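Local coordinates for protein pollen receptor-like kinase 3 (Arabidopsis thaliana, PDB 5WLS) that probably acts as a pollen receptor-like kinase at the cell surface, with a leucine-rich repeat extracellular domain resembling that of the SERK co-receptors, at residues 54-63 with 77-88. Sequence-based numbering, arbitrary orientation.
Sequences SGTINIEDLK and LLSGPLPPFFKL. With NAG (2-acetamido-2-deoxy-beta-D-glucopyranose), chain E.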
loop_
_atom_site.group_PDB
_atom_site.type_symbol
_atom_site.label_atom_id
_atom_site.label_comp_id
_atom_site.label_asym_id
_atom_site.label_seq_id
_atom_site.Cartn_x
_atom_site.Cartn_y
_atom_site.Cartn_z
ATOM N N SER A 54 0.118 15.000 8.412
ATOM C CA SER A 54 1.447 15.463 8.065
ATOM C C SER A 54 2.532 14.823 8.909
ATOM O O SER A 54 3.718 15.039 8.635
ATOM C CB SER A 54 1.525 16.991 8.208
ATOM O OG SER A 54 2.855 17.451 8.053
ATOM N N GLY A 55 2.164 14.047 9.915
ATOM C CA GLY A 55 3.108 13.499 10.860
ATOM C C GLY A 55 3.682 12.178 10.411
ATOM O O GLY A 55 3.862 11.920 9.216
ATOM N N THR A 56 3.980 11.332 11.388
ATOM C CA THR A 56 4.654 10.062 11.183
ATOM C C THR A 56 3.794 8.939 11.744
ATOM O O THR A 56 3.241 9.056 12.841
ATOM C CB THR A 56 6.029 10.071 11.860
ATOM O OG1 THR A 56 6.919 10.916 11.120
ATOM C CG2 THR A 56 6.615 8.671 11.911
ATOM N N ILE A 57 3.673 7.854 10.995
ATOM C CA ILE A 57 2.990 6.670 11.500
ATOM C C ILE A 57 3.942 5.912 12.413
ATOM O O ILE A 57 5.096 5.656 12.051
ATOM C CB ILE A 57 2.508 5.788 10.338
ATOM C CG1 ILE A 57 1.366 6.475 9.594
ATOM C CG2 ILE A 57 2.079 4.419 10.845
ATOM C CD1 ILE A 57 1.117 5.885 8.241
ATOM N N ASN A 58 3.464 5.559 13.602
ATOM C CA ASN A 58 4.209 4.717 14.535
ATOM C C ASN A 58 3.513 3.361 14.554
ATOM O O ASN A 58 2.471 3.192 15.193
ATOM C CB ASN A 58 4.277 5.344 15.924
ATOM C CG ASN A 58 5.292 4.660 16.817
ATOM O OD1 ASN A 58 5.890 3.653 16.439
ATOM N ND2 ASN A 58 5.501 5.213 18.006
ATOM N N ILE A 59 4.105 2.393 13.850
ATOM C CA ILE A 59 3.446 1.115 13.619
ATOM C C ILE A 59 3.404 0.251 14.876
ATOM O O ILE A 59 2.572 -0.658 14.970
ATOM C CB ILE A 59 4.136 0.439 12.416
ATOM C CG1 ILE A 59 3.529 1.001 11.131
ATOM C CG2 ILE A 59 4.019 -1.081 12.445
ATOM C CD1 ILE A 59 4.174 0.512 9.888
ATOM N N GLU A 60 4.236 0.545 15.878
ATOM C CA GLU A 60 4.124 -0.176 17.142
ATOM C C GLU A 60 2.768 0.062 17.794
ATOM O O GLU A 60 2.244 -0.824 18.479
ATOM C CB GLU A 60 5.251 0.232 18.093
ATOM C CG GLU A 60 6.650 -0.102 17.594
ATOM C CD GLU A 60 6.896 -1.597 17.483
ATOM O OE1 GLU A 60 6.298 -2.363 18.266
ATOM O OE2 GLU A 60 7.696 -2.003 16.613
ATOM N N ASP A 61 2.183 1.246 17.591
ATOM C CA ASP A 61 0.812 1.482 18.033
ATOM C C ASP A 61 -0.168 0.568 17.306
ATOM O O ASP A 61 -1.073 -0.003 17.924
ATOM C CB ASP A 61 0.431 2.948 17.820
ATOM C CG ASP A 61 1.239 3.892 18.687
ATOM O OD1 ASP A 61 1.686 3.470 19.774
ATOM O OD2 ASP A 61 1.419 5.060 18.286
ATOM N N LEU A 62 -0.001 0.413 15.989
ATOM C CA LEU A 62 -0.932 -0.407 15.220
ATOM C C LEU A 62 -0.732 -1.897 15.465
ATOM O O LEU A 62 -1.643 -2.683 15.184
ATOM C CB LEU A 62 -0.796 -0.113 13.723
ATOM C CG LEU A 62 -0.941 1.326 13.223
ATOM C CD1 LEU A 62 -0.761 1.372 11.711
ATOM C CD2 LEU A 62 -2.280 1.927 13.627
ATOM N N LYS A 63 0.432 -2.306 15.978
ATOM C CA LYS A 63 0.636 -3.705 16.330
ATOM C C LYS A 63 -0.202 -4.128 17.526
ATOM O O LYS A 63 -0.466 -5.323 17.691
ATOM C CB LYS A 63 2.113 -3.977 16.624
ATOM C CG LYS A 63 2.968 -4.209 15.390
ATOM C CD LYS A 63 4.449 -4.171 15.732
ATOM C CE LYS A 63 4.906 -5.481 16.361
ATOM N NZ LYS A 63 6.383 -5.518 16.560
ATOM N N LEU A 77 -0.789 13.978 3.653
ATOM C CA LEU A 77 0.515 14.582 3.420
ATOM C C LEU A 77 1.614 13.789 4.110
ATOM O O LEU A 77 2.621 14.357 4.539
ATOM C CB LEU A 77 0.529 16.034 3.889
ATOM C CG LEU A 77 -0.593 16.924 3.358
ATOM C CD1 LEU A 77 -0.564 18.286 4.032
ATOM C CD2 LEU A 77 -0.463 17.072 1.851
ATOM N N LEU A 78 1.427 12.478 4.240
ATOM C CA LEU A 78 2.422 11.653 4.908
ATOM C C LEU A 78 3.680 11.576 4.054
ATOM O O LEU A 78 3.601 11.339 2.845
ATOM C CB LEU A 78 1.871 10.254 5.146
ATOM C CG LEU A 78 0.605 10.194 5.993
ATOM C CD1 LEU A 78 0.032 8.785 6.028
ATOM C CD2 LEU A 78 0.899 10.693 7.400
ATOM N N SER A 79 4.836 11.817 4.666
ATOM C CA SER A 79 6.098 11.808 3.945
ATOM C C SER A 79 7.142 11.063 4.770
ATOM O O SER A 79 6.895 10.647 5.905
ATOM C CB SER A 79 6.553 13.223 3.558
ATOM O OG SER A 79 7.294 13.848 4.589
ATOM N N GLY A 80 8.335 10.936 4.197
ATOM C CA GLY A 80 9.400 10.170 4.798
ATOM C C GLY A 80 9.389 8.770 4.223
ATOM O O GLY A 80 8.632 8.474 3.293
ATOM N N PRO A 81 10.217 7.879 4.757
ATOM C CA PRO A 81 10.269 6.517 4.218
ATOM C C PRO A 81 8.992 5.751 4.521
ATOM O O PRO A 81 8.218 6.097 5.416
ATOM C CB PRO A 81 11.472 5.896 4.936
ATOM C CG PRO A 81 11.573 6.658 6.213
ATOM C CD PRO A 81 11.120 8.060 5.906
ATOM N N LEU A 82 8.777 4.693 3.755
ATOM C CA LEU A 82 7.569 3.904 3.932
ATOM C C LEU A 82 7.645 3.173 5.263
ATOM O O LEU A 82 8.595 2.410 5.489
ATOM C CB LEU A 82 7.398 2.916 2.782
ATOM C CG LEU A 82 6.101 2.109 2.817
ATOM C CD1 LEU A 82 4.926 3.015 2.491
ATOM C CD2 LEU A 82 6.164 0.967 1.813
ATOM N N PRO A 83 6.692 3.376 6.166
ATOM C CA PRO A 83 6.786 2.782 7.496
ATOM C C PRO A 83 6.713 1.270 7.411
ATOM O O PRO A 83 6.151 0.718 6.452
ATOM C CB PRO A 83 5.569 3.369 8.231
ATOM C CG PRO A 83 5.208 4.597 7.456
ATOM C CD PRO A 83 5.520 4.253 6.035
ATOM N N PRO A 84 7.274 0.566 8.384
ATOM C CA PRO A 84 7.417 -0.889 8.255
ATOM C C PRO A 84 6.103 -1.639 8.398
ATOM O O PRO A 84 5.878 -2.309 9.410
ATOM C CB PRO A 84 8.384 -1.234 9.391
ATOM C CG PRO A 84 8.101 -0.197 10.426
ATOM C CD PRO A 84 7.801 1.064 9.667
ATOM N N PHE A 85 5.227 -1.540 7.395
ATOM C CA PHE A 85 3.919 -2.178 7.499
ATOM C C PHE A 85 4.006 -3.697 7.558
ATOM O O PHE A 85 3.009 -4.341 7.905
ATOM C CB PHE A 85 3.026 -1.742 6.335
ATOM C CG PHE A 85 2.528 -0.330 6.457
ATOM C CD1 PHE A 85 3.163 0.705 5.789
ATOM C CD2 PHE A 85 1.434 -0.034 7.255
ATOM C CE1 PHE A 85 2.710 2.006 5.907
ATOM C CE2 PHE A 85 0.978 1.265 7.377
ATOM C CZ PHE A 85 1.616 2.285 6.703
ATOM N N PHE A 86 5.163 -4.282 7.239
ATOM C CA PHE A 86 5.342 -5.725 7.351
ATOM C C PHE A 86 5.299 -6.225 8.788
ATOM O O PHE A 86 5.249 -7.440 9.002
ATOM C CB PHE A 86 6.666 -6.139 6.705
ATOM C CG PHE A 86 7.855 -5.375 7.210
ATOM C CD1 PHE A 86 8.309 -4.254 6.536
ATOM C CD2 PHE A 86 8.527 -5.784 8.352
ATOM C CE1 PHE A 86 9.408 -3.552 6.993
ATOM C CE2 PHE A 86 9.623 -5.084 8.815
ATOM C CZ PHE A 86 10.065 -3.968 8.135
ATOM N N LYS A 87 5.325 -5.329 9.772
ATOM C CA LYS A 87 5.196 -5.714 11.170
ATOM C C LYS A 87 3.761 -6.026 11.568
ATOM O O LYS A 87 3.532 -6.502 12.685
ATOM C CB LYS A 87 5.770 -4.608 12.050
ATOM C CG LYS A 87 7.289 -4.553 12.062
ATOM C CD LYS A 87 7.753 -3.141 12.362
ATOM C CE LYS A 87 9.062 -3.094 13.144
ATOM N NZ LYS A 87 10.131 -4.021 12.684
ATOM N N LEU A 88 2.798 -5.785 10.686
ATOM C CA LEU A 88 1.416 -6.141 10.951
ATOM C C LEU A 88 1.099 -7.435 10.220
ATOM O O LEU A 88 0.948 -7.418 8.988
ATOM C CB LEU A 88 0.483 -5.020 10.504
ATOM C CG LEU A 88 0.989 -3.653 10.967
ATOM C CD1 LEU A 88 0.290 -2.499 10.262
ATOM C CD2 LEU A 88 0.829 -3.542 12.473
HETATM C C1 NAG E . 4.404 17.371 14.466
HETATM C C2 NAG E . 5.769 17.507 13.807
HETATM C C3 NAG E . 6.761 18.101 14.797
HETATM C C4 NAG E . 6.235 19.430 15.325
HETATM C C5 NAG E . 4.822 19.265 15.889
HETATM C C6 NAG E . 4.186 20.579 16.278
HETATM C C7 NAG E . 6.089 15.854 12.025
HETATM C C8 NAG E . 6.636 14.506 11.666
HETATM N N2 NAG E . 6.243 16.230 13.300
HETATM O O3 NAG E . 8.023 18.283 14.164
HETATM O O4 NAG E . 7.094 19.923 16.348
HETATM O O5 NAG E . 3.958 18.662 14.911
HETATM O O6 NAG E . 2.797 20.595 15.977
HETATM O O7 NAG E . 5.533 16.573 11.201
HETATM O O HOH W 1 4.868 13.266 7.415
#
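The CD1 methyl of Ile59 sits over one face of the Phe85 ring, 4.0 Å from its centroid and 16° off the normal, a CH-pi contact. The same methyl meets Pro83 CB at 3.6 Å and Pro84 CD at 3.7 Å. With CG1 anti to its carbonyl carbon (chi1 -83°) and chi2 extended, Ile59 sends CD1 between Pro83, Pro84 and the Phe85 ring, leaving CG2 to touch Lys87 CB and Leu88 CD2. Replacing Ile59 by alanine is likely to take the methyl off the Phe85 face and leave a gap against Pro83 and Pro84. Ile57 CD1 reaches the ring edge instead, 3.9 Å from Phe85 CZ, and also packs on Leu78 CD1. Beyond Ile59, Leu88 CD2 rests against Leu62 CB and, at 3.7 Å, Lys63 CG; Lys63 NZ forms a salt bridge with Glu60 OE1. Outside the pair, Ile71 of strand 70-72 touches Leu62, Phe85 and Leu88. The weakly bonded helical turn at about 59-63 and the 3-10 turn 85-87 thus pack against each other through apolar side chains, consistent with the side-by-side packing of neighbouring coils in a leucine-rich repeat solenoid.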